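Local coordinates for protein family 88 glycosyl hydrolase (Bacteroides thetaiotaomicron, PDB 5NOA) that probably acts as a polysaccharide lyase that removes rhamnose caps from complex arabinogalactan proteins such as gum arabic, although it bears the name of a glycoside hydrolase family, at residues R256-A261 with G306-A311; H283-E288 with G348-A353; F294-L299 with P315-A320. All coordinates share one frame; numbering follows the deposited sequence.

Interaction 1: residues R256-A261 with G306-A311; sequences RFRTLA and GFLDSA
Leu308 and Phe257 meet with their side chains crossing at about a right angle, the Leu308 branch point CG approaching the ring obliquely, 3.8 Å from Phe257 CE2. Phe257 CB points toward 306-311, and with CG anti to its own backbone N (chi1 -177°) the CD2 and CE2 side of the ring comes against Leu308 and Phe307 CB. Phe307 approaches the same ring from another direction: its CB sits near the ring plane, at the edge, 4.1 Å from CE2 of Phe257, while its own phenyl group swings back to rest on Arg250 and Ile254 of that helix. One turn beyond Phe257, Ala261 presents only a methyl, small enough for Leu308 CD2 to come within 3.7 Å of Ala261 CB. The flat ring and the short methyl together make a seat for the branched leucine. At the outer margin Arg258 runs extended past Leu308, the two side chains sliding by in opposite directions. Its NE donates to Phe307 O at 2.8 Å and 160°; the bond is coplanar with both flat groups, though bent to 149° at the oxygen. Replacing Phe257 with an alanine would probably open a gap beside Leu308 and Phe307 CB and strip packing from Leu233 and Leu236 of helix 226-242. The packing joins the 306-309 turn to helix 250-266, with Arg258 bonding to the turn's backbone, consistent with the helical-hairpin architecture of the six-hairpin glycosidase clan.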
loop_
_atom_site.group_PDB
_atom_site.type_symbol
_atom_site.label_atom_id
_atom_site.label_comp_id
_atom_site.label_asym_id
_atom_site.label_seq_id
_atom_site.Cartn_x
_atom_site.Cartn_y
_atom_site.Cartn_z
ATOM N N ARG A 256 0.027 -13.857 -10.074
ATOM C CA ARG A 256 0.951 -13.453 -9.019
ATOM C C ARG A 256 0.234 -13.069 -7.736
ATOM O O ARG A 256 0.702 -13.368 -6.643
ATOM C CB ARG A 256 1.850 -12.307 -9.484
ATOM C CG ARG A 256 2.854 -11.823 -8.461
ATOM C CD ARG A 256 3.875 -12.829 -7.984
ATOM N NE ARG A 256 4.821 -13.132 -9.040
ATOM C CZ ARG A 256 4.903 -14.270 -9.694
ATOM N NH1 ARG A 256 4.050 -15.300 -9.459
ATOM N NH2 ARG A 256 5.803 -14.376 -10.652
ATOM N N PHE A 257 -0.875 -12.367 -7.860
ATOM C CA PHE A 257 -1.677 -12.039 -6.684
ATOM C C PHE A 257 -2.072 -13.308 -5.928
ATOM O O PHE A 257 -1.949 -13.352 -4.719
ATOM C CB PHE A 257 -2.896 -11.256 -7.135
ATOM C CG PHE A 257 -3.776 -10.779 -6.035
ATOM C CD1 PHE A 257 -3.367 -9.823 -5.144
ATOM C CD2 PHE A 257 -5.083 -11.198 -5.962
ATOM C CE1 PHE A 257 -4.211 -9.334 -4.154
ATOM C CE2 PHE A 257 -5.921 -10.730 -4.971
ATOM C CZ PHE A 257 -5.481 -9.807 -4.067
ATOM N N ARG A 258 -2.505 -14.329 -6.661
ATOM C CA ARG A 258 -2.895 -15.565 -6.012
ATOM C C ARG A 258 -1.722 -16.280 -5.340
ATOM O O ARG A 258 -1.900 -16.828 -4.243
ATOM C CB ARG A 258 -3.574 -16.510 -6.992
ATOM C CG ARG A 258 -4.950 -15.985 -7.407
ATOM C CD ARG A 258 -5.649 -17.043 -8.203
ATOM N NE ARG A 258 -6.914 -16.646 -8.743
ATOM C CZ ARG A 258 -7.286 -16.758 -10.007
ATOM N NH1 ARG A 258 -6.522 -17.292 -10.950
ATOM N NH2 ARG A 258 -8.492 -16.337 -10.301
ATOM N N THR A 259 -0.544 -16.289 -5.991
ATOM C CA THR A 259 0.615 -16.977 -5.390
ATOM C C THR A 259 1.080 -16.246 -4.130
ATOM O O THR A 259 1.349 -16.847 -3.078
ATOM C CB THR A 259 1.791 -17.163 -6.375
ATOM O OG1 THR A 259 2.441 -15.917 -6.786
ATOM C CG2 THR A 259 1.378 -17.970 -7.531
ATOM N N LEU A 260 1.140 -14.934 -4.232
ATOM C CA LEU A 260 1.559 -14.123 -3.084
ATOM C C LEU A 260 0.563 -14.251 -1.935
ATOM O O LEU A 260 0.955 -14.445 -0.783
ATOM C CB LEU A 260 1.694 -12.672 -3.526
ATOM C CG LEU A 260 2.165 -11.683 -2.495
ATOM C CD1 LEU A 260 3.521 -12.048 -1.952
ATOM C CD2 LEU A 260 2.150 -10.265 -3.039
ATOM N N ALA A 261 -0.725 -14.199 -2.260
ATOM C CA ALA A 261 -1.721 -14.364 -1.198
ATOM C C ALA A 261 -1.586 -15.673 -0.446
ATOM O O ALA A 261 -1.684 -15.732 0.791
ATOM C CB ALA A 261 -3.129 -14.268 -1.778
ATOM N N GLY A 306 -13.297 -11.727 -6.057
ATOM C CA GLY A 306 -13.407 -12.936 -6.824
ATOM C C GLY A 306 -12.124 -13.529 -7.337
ATOM O O GLY A 306 -12.140 -14.362 -8.230
ATOM N N PHE A 307 -11.020 -13.110 -6.753
ATOM C CA PHE A 307 -9.713 -13.647 -7.119
ATOM C C PHE A 307 -9.152 -14.664 -6.168
ATOM O O PHE A 307 -8.284 -15.449 -6.567
ATOM C CB PHE A 307 -8.742 -12.494 -7.305
ATOM C CG PHE A 307 -9.154 -11.563 -8.384
ATOM C CD1 PHE A 307 -9.119 -11.968 -9.709
ATOM C CD2 PHE A 307 -9.630 -10.306 -8.089
ATOM C CE1 PHE A 307 -9.532 -11.123 -10.710
ATOM C CE2 PHE A 307 -10.057 -9.453 -9.090
ATOM C CZ PHE A 307 -10.000 -9.861 -10.401
ATOM N N LEU A 308 -9.613 -14.650 -4.921
ATOM C CA LEU A 308 -9.102 -15.517 -3.866
ATOM C C LEU A 308 -10.190 -16.372 -3.289
ATOM O O LEU A 308 -11.334 -15.936 -3.221
ATOM C CB LEU A 308 -8.456 -14.690 -2.717
ATOM C CG LEU A 308 -7.292 -13.805 -3.132
ATOM C CD1 LEU A 308 -6.798 -13.058 -1.903
ATOM C CD2 LEU A 308 -6.169 -14.601 -3.778
ATOM N N ASP A 309 -9.825 -17.568 -2.870
ATOM C CA ASP A 309 -10.759 -18.569 -2.360
ATOM C C ASP A 309 -11.356 -18.129 -1.015
ATOM O O ASP A 309 -10.654 -18.044 -0.018
ATOM C CB ASP A 309 -9.977 -19.878 -2.231
ATOM C CG ASP A 309 -10.798 -21.087 -1.773
ATOM O OD1 ASP A 309 -11.657 -20.950 -0.906
ATOM O OD2 ASP A 309 -10.487 -22.203 -2.259
ATOM N N SER A 310 -12.655 -17.856 -0.968
ATOM C CA SER A 310 -13.300 -17.361 0.267
ATOM C C SER A 310 -13.072 -18.215 1.485
ATOM O O SER A 310 -12.729 -17.730 2.557
ATOM C CB SER A 310 -14.800 -17.222 0.059
ATOM O OG SER A 310 -15.028 -16.294 -0.969
ATOM N N ALA A 311 -13.343 -19.513 1.335
ATOM C CA ALA A 311 -13.256 -20.457 2.450
ATOM C C ALA A 311 -11.830 -20.565 2.994
ATOM O O ALA A 311 -11.638 -20.742 4.192
ATOM C CB ALA A 311 -13.773 -21.829 2.038
#

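Interaction 2: residues H283-E288 with G348-A353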
loop_
_atom_site.group_PDB
_atom_site.type_symbol
_atom_site.label_atom_id
_atom_site.label_comp_id
_atom_site.label_asym_id
_atom_site.label_seq_id
_atom_site.Cartn_x
_atom_site.Cartn_y
_atom_site.Cartn_z
ATOM N N HIS A 283 13.427 -13.541 14.886
ATOM C CA HIS A 283 14.370 -12.550 14.375
ATOM C C HIS A 283 14.029 -11.139 14.872
ATOM O O HIS A 283 14.898 -10.352 15.196
ATOM C CB HIS A 283 14.371 -12.690 12.845
ATOM C CG HIS A 283 15.137 -11.661 12.117
ATOM N ND1 HIS A 283 16.430 -11.857 11.710
ATOM C CD2 HIS A 283 14.799 -10.409 11.729
ATOM C CE1 HIS A 283 16.844 -10.794 11.053
ATOM N NE2 HIS A 283 15.868 -9.905 11.041
ATOM N N ALA A 284 12.752 -10.810 14.843
ATOM C CA ALA A 284 12.237 -9.512 15.246
ATOM C C ALA A 284 10.866 -9.798 15.773
ATOM O O ALA A 284 9.892 -9.879 15.031
ATOM C CB ALA A 284 12.201 -8.535 14.078
ATOM N N PRO A 285 10.743 -10.043 17.073
ATOM C CA PRO A 285 9.516 -10.664 17.597
ATOM C C PRO A 285 8.331 -9.739 17.752
ATOM O O PRO A 285 8.463 -8.520 17.785
ATOM C CB PRO A 285 9.966 -11.182 18.987
ATOM C CG PRO A 285 11.039 -10.218 19.374
ATOM C CD PRO A 285 11.791 -9.989 18.105
ATOM N N GLY A 286 7.196 -10.372 17.937
ATOM C CA GLY A 286 6.013 -9.720 18.397
ATOM C C GLY A 286 5.219 -9.032 17.309
ATOM O O GLY A 286 5.542 -9.080 16.092
ATOM N N PRO A 287 4.110 -8.387 17.712
ATOM C CA PRO A 287 3.206 -7.790 16.763
ATOM C C PRO A 287 3.822 -6.687 15.886
ATOM O O PRO A 287 4.683 -5.929 16.293
ATOM C CB PRO A 287 2.160 -7.124 17.645
ATOM C CG PRO A 287 2.454 -7.414 19.004
ATOM C CD PRO A 287 3.666 -8.219 19.106
ATOM N N GLU A 288 3.295 -6.570 14.677
ATOM C CA GLU A 288 3.553 -5.392 13.856
ATOM C C GLU A 288 2.292 -5.126 13.059
ATOM O O GLU A 288 1.658 -6.071 12.579
ATOM C CB GLU A 288 4.784 -5.566 12.986
ATOM C CG GLU A 288 5.330 -4.244 12.419
ATOM C CD GLU A 288 4.580 -3.661 11.241
ATOM O OE1 GLU A 288 4.264 -4.436 10.318
ATOM O OE2 GLU A 288 4.386 -2.392 11.207
ATOM N N GLY A 348 14.861 -10.137 20.297
ATOM C CA GLY A 348 14.418 -9.994 21.659
ATOM C C GLY A 348 13.552 -8.773 21.852
ATOM O O GLY A 348 12.856 -8.691 22.834
ATOM N N GLN A 349 13.599 -7.817 20.927
ATOM C CA GLN A 349 12.933 -6.522 21.127
ATOM C C GLN A 349 11.661 -6.425 20.290
ATOM O O GLN A 349 11.648 -6.715 19.110
ATOM C CB GLN A 349 13.853 -5.393 20.721
ATOM C CG GLN A 349 15.138 -5.315 21.537
ATOM C CD GLN A 349 16.057 -4.259 21.021
ATOM O OE1 GLN A 349 16.021 -3.922 19.838
ATOM N NE2 GLN A 349 16.917 -3.760 21.895
ATOM N N VAL A 350 10.602 -5.968 20.917
ATOM C CA VAL A 350 9.335 -5.766 20.255
ATOM C C VAL A 350 9.162 -4.338 19.764
ATOM O O VAL A 350 9.860 -3.437 20.222
ATOM C CB VAL A 350 8.191 -6.202 21.153
ATOM C CG1 VAL A 350 8.293 -7.680 21.546
ATOM C CG2 VAL A 350 8.026 -5.314 22.358
ATOM N N VAL A 351 8.206 -4.134 18.879
ATOM C CA VAL A 351 7.810 -2.785 18.423
ATOM C C VAL A 351 7.100 -2.073 19.550
ATOM O O VAL A 351 6.349 -2.677 20.310
ATOM C CB VAL A 351 6.914 -2.906 17.174
ATOM C CG1 VAL A 351 6.426 -1.542 16.730
ATOM C CG2 VAL A 351 7.651 -3.591 16.061
ATOM N N ASP A 352 7.288 -0.771 19.636
ATOM C CA ASP A 352 6.571 0.065 20.592
ATOM C C ASP A 352 5.067 -0.010 20.340
ATOM O O ASP A 352 4.570 0.288 19.230
ATOM C CB ASP A 352 7.085 1.490 20.408
ATOM C CG ASP A 352 6.337 2.543 21.233
ATOM O OD1 ASP A 352 5.587 2.216 22.185
ATOM O OD2 ASP A 352 6.553 3.750 20.924
ATOM N N ALA A 353 4.328 -0.402 21.370
ATOM C CA ALA A 353 2.876 -0.427 21.294
ATOM C C ALA A 353 2.251 0.903 20.905
ATOM O O ALA A 353 1.193 0.937 20.318
ATOM C CB ALA A 353 2.290 -0.899 22.619
HETATM O O HOH W 1 6.670 -6.367 18.099
#
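Pro285 and Pro287 are joined to Val351 by a single water that bridges the two loops, with no direct hydrogen bond between the two segments. The water donates to Pro285 O at 2.8 Å and to Pro287 O at 2.7 Å, and accepts from Val351 N at 2.8 Å. Three backbone polar groups are thus satisfied by one molecule lying between 285-288 and 348-351, whose end-to-end directions differ by 9°. A second polar link comes from Arg276, whose NH2 reaches both Pro285 O and Gln349 O, one carbonyl on each loop.

Van der Waals packing does the rest. The pyrrolidine ring of Pro285 lies against the backbone of Gly348 and Gln349, its CD 3.4 Å from Gln349 O; a compact, rigid ring offers an apolar surface to the neighbouring backbone. Pro285 CG also comes to 4.3 Å from Val350 CG1. Further along, with Val351 CG1 anti to the backbone N (chi1 177°), its CG2 is left facing Pro287 O at 3.8 Å.

Gly286 is suited sterically as well as by its positive phi: a CB there would run into Val350 CG1 and Pro287 CD. Glu288 ends the segment as the N-cap of helix 289-304, with OE1 accepting from Gly291 N and OE2 meeting Ser290 OG. The contact joins two interhelical loops, consistent with the all-helical six-hairpin clan, in which long loops link the helices.

Interaction 3: residues F294-L299 with P315-A320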
loop_
_atom_site.group_PDB
_atom_site.type_symbol
_atom_site.label_atom_id
_atom_site.label_comp_id
_atom_site.label_asym_id
_atom_site.label_seq_id
_atom_site.Cartn_x
_atom_site.Cartn_y
_atom_site.Cartn_z
ATOM N N PHE A 294 -1.957 -4.106 5.674
ATOM C CA PHE A 294 -1.945 -4.225 4.222
ATOM C C PHE A 294 -2.398 -5.615 3.794
ATOM O O PHE A 294 -3.085 -5.744 2.790
ATOM C CB PHE A 294 -0.570 -3.920 3.622
ATOM C CG PHE A 294 -0.203 -2.451 3.559
ATOM C CD1 PHE A 294 -1.027 -1.537 2.921
ATOM C CD2 PHE A 294 0.962 -1.992 4.120
ATOM C CE1 PHE A 294 -0.712 -0.184 2.847
ATOM C CE2 PHE A 294 1.313 -0.641 4.039
ATOM C CZ PHE A 294 0.456 0.257 3.411
ATOM N N PHE A 295 -1.973 -6.659 4.506
ATOM C CA PHE A 295 -2.413 -8.007 4.166
ATOM C C PHE A 295 -3.911 -8.176 4.386
ATOM O O PHE A 295 -4.571 -8.870 3.612
ATOM C CB PHE A 295 -1.656 -9.063 4.971
ATOM C CG PHE A 295 -0.167 -9.122 4.704
ATOM C CD1 PHE A 295 0.362 -9.053 3.427
ATOM C CD2 PHE A 295 0.702 -9.348 5.746
ATOM C CE1 PHE A 295 1.723 -9.162 3.201
ATOM C CE2 PHE A 295 2.060 -9.445 5.524
ATOM C CZ PHE A 295 2.581 -9.348 4.254
ATOM N N THR A 296 -4.437 -7.588 5.451
ATOM C CA THR A 296 -5.843 -7.703 5.763
ATOM C C THR A 296 -6.661 -7.009 4.689
ATOM O O THR A 296 -7.707 -7.524 4.285
ATOM C CB THR A 296 -6.123 -7.136 7.136
ATOM O OG1 THR A 296 -5.298 -7.781 8.094
ATOM C CG2 THR A 296 -7.533 -7.298 7.604
ATOM N N TYR A 297 -6.186 -5.871 4.181
ATOM C CA TYR A 297 -6.788 -5.250 3.007
ATOM C C TYR A 297 -6.706 -6.130 1.791
ATOM O O TYR A 297 -7.702 -6.412 1.121
ATOM C CB TYR A 297 -6.118 -3.901 2.668
ATOM C CG TYR A 297 -6.588 -3.328 1.355
ATOM C CD1 TYR A 297 -7.891 -2.905 1.191
ATOM C CD2 TYR A 297 -5.734 -3.252 0.263
ATOM C CE1 TYR A 297 -8.323 -2.377 -0.002
ATOM C CE2 TYR A 297 -6.181 -2.738 -0.954
ATOM C CZ TYR A 297 -7.497 -2.310 -1.087
ATOM O OH TYR A 297 -7.962 -1.778 -2.277
ATOM N N GLY A 298 -5.490 -6.557 1.432
ATOM C CA GLY A 298 -5.314 -7.249 0.142
ATOM C C GLY A 298 -6.040 -8.582 0.103
ATOM O O GLY A 298 -6.644 -8.932 -0.906
ATOM N N LEU A 299 -5.971 -9.331 1.218
ATOM C CA LEU A 299 -6.646 -10.626 1.262
ATOM C C LEU A 299 -8.161 -10.430 1.240
ATOM O O LEU A 299 -8.861 -11.132 0.507
ATOM C CB LEU A 299 -6.239 -11.441 2.459
ATOM C CG LEU A 299 -4.778 -11.895 2.498
ATOM C CD1 LEU A 299 -4.487 -12.603 3.797
ATOM C CD2 LEU A 299 -4.426 -12.775 1.337
ATOM N N PRO A 315 -10.810 -17.187 7.118
ATOM C CA PRO A 315 -10.350 -17.385 8.490
ATOM C C PRO A 315 -9.054 -16.639 8.828
ATOM O O PRO A 315 -8.869 -16.202 9.959
ATOM C CB PRO A 315 -10.159 -18.902 8.578
ATOM C CG PRO A 315 -11.128 -19.453 7.601
ATOM C CD PRO A 315 -11.066 -18.482 6.463
ATOM N N VAL A 316 -8.180 -16.493 7.853
ATOM C CA VAL A 316 -6.936 -15.745 8.032
ATOM C C VAL A 316 -7.280 -14.283 8.272
ATOM O O VAL A 316 -6.724 -13.626 9.179
ATOM C CB VAL A 316 -6.059 -15.938 6.792
ATOM C CG1 VAL A 316 -4.850 -15.029 6.808
ATOM C CG2 VAL A 316 -5.656 -17.428 6.693
ATOM N N VAL A 317 -8.153 -13.737 7.418
ATOM C CA VAL A 317 -8.566 -12.358 7.584
ATOM C C VAL A 317 -9.207 -12.136 8.935
ATOM O O VAL A 317 -8.944 -11.117 9.590
ATOM C CB VAL A 317 -9.515 -11.929 6.450
ATOM C CG1 VAL A 317 -10.106 -10.555 6.725
ATOM C CG2 VAL A 317 -8.811 -11.971 5.093
ATOM N N GLU A 318 -10.019 -13.082 9.385
ATOM C CA GLU A 318 -10.667 -12.890 10.668
ATOM C C GLU A 318 -9.667 -12.791 11.804
ATOM O O GLU A 318 -9.821 -11.947 12.708
ATOM C CB GLU A 318 -11.682 -13.988 10.981
ATOM C CG GLU A 318 -12.893 -13.951 10.060
ATOM C CD GLU A 318 -13.613 -12.625 10.097
ATOM O OE1 GLU A 318 -13.969 -12.108 11.197
ATOM O OE2 GLU A 318 -13.786 -12.035 9.029
ATOM N N LYS A 319 -8.640 -13.632 11.799
ATOM C CA LYS A 319 -7.612 -13.575 12.838
ATOM C C LYS A 319 -6.851 -12.260 12.753
ATOM O O LYS A 319 -6.470 -11.693 13.779
ATOM C CB LYS A 319 -6.658 -14.760 12.729
ATOM C CG LYS A 319 -7.218 -16.066 13.216
ATOM C CD LYS A 319 -6.155 -17.158 13.242
ATOM C CE LYS A 319 -6.049 -17.820 11.902
ATOM N NZ LYS A 319 -5.113 -18.966 11.997
ATOM N N ALA A 320 -6.582 -11.792 11.532
ATOM C CA ALA A 320 -5.873 -10.522 11.353
ATOM C C ALA A 320 -6.672 -9.330 11.854
ATOM O O ALA A 320 -6.135 -8.458 12.542
ATOM C CB ALA A 320 -5.466 -10.352 9.914
#
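Thr296 OG1 faces the methyl of Ala320, 3.2 Å from its CB, and is satisfied by a hydrogen bond to the carbonyl of Thr292 one turn back on its own helix. A threonine suits this buried site because that intrahelical bond hides its hydroxyl, and alanine is small enough to let the neighbouring helix come close. The same chi1 (-56°) that sets OG1 beside the backbone N sends CG2 anti to it, so that Thr296 CG2 lies 4.2 Å from Val317 CG1. One turn on, Leu299 supplies the bulk. Its CB packs 3.7 Å from Val317 CG2, and its CD1 tip reaches 3.9 Å from Val316 CG1, the Leu299 and Val316 side chains crossing obliquely. The two valines, each branched at CB, offer methyls to Leu299 from successive positions of the helix.

The axes of the two segments approach to 9.6 Å at 147°, roughly antiparallel; the nearest CA atoms are those of Thr296 and Val317. Helix 310-328 is kinked where neither Pro315 N, which has no hydrogen, nor Val316 N bonds to the preceding turn, and Val316 O accepts from Gln268 NE2.

These are consecutive helices forming a hairpin. Phe294 and Tyr297 turn their rings the other way, to helices 226-242 and 358-377, while Leu299 and Val316 also touch helix 250-266, so that helix 289-304 is packed among helices 226-242, 250-266, 310-328 and 358-377.

How the interactions relate
Read from the N terminus, helix 250-266 opens interaction 1, which closes at 306-311 after a stretch holding helix 289-304. Before that closure the chain starts interaction 2 at 283-288 and interaction 3 at 294-299, so interaction 1 crosses both. Interaction 3 closes next, at 315-320, completing the short hairpin of helices 289-304 and 310-328; interaction 2 closes last, at 348-353, and so encloses interaction 3. Interactions 1 and 3 touch, with Phe257 CZ 3.5 Å from Gly298 O, and tie helices 250-266, 289-304 and 310-328 into one packed unit. Interaction 2 stands apart, joining two loops about 14 Å from interaction 1 and about 7 Å from interaction 3 between nearest atoms, touching neither.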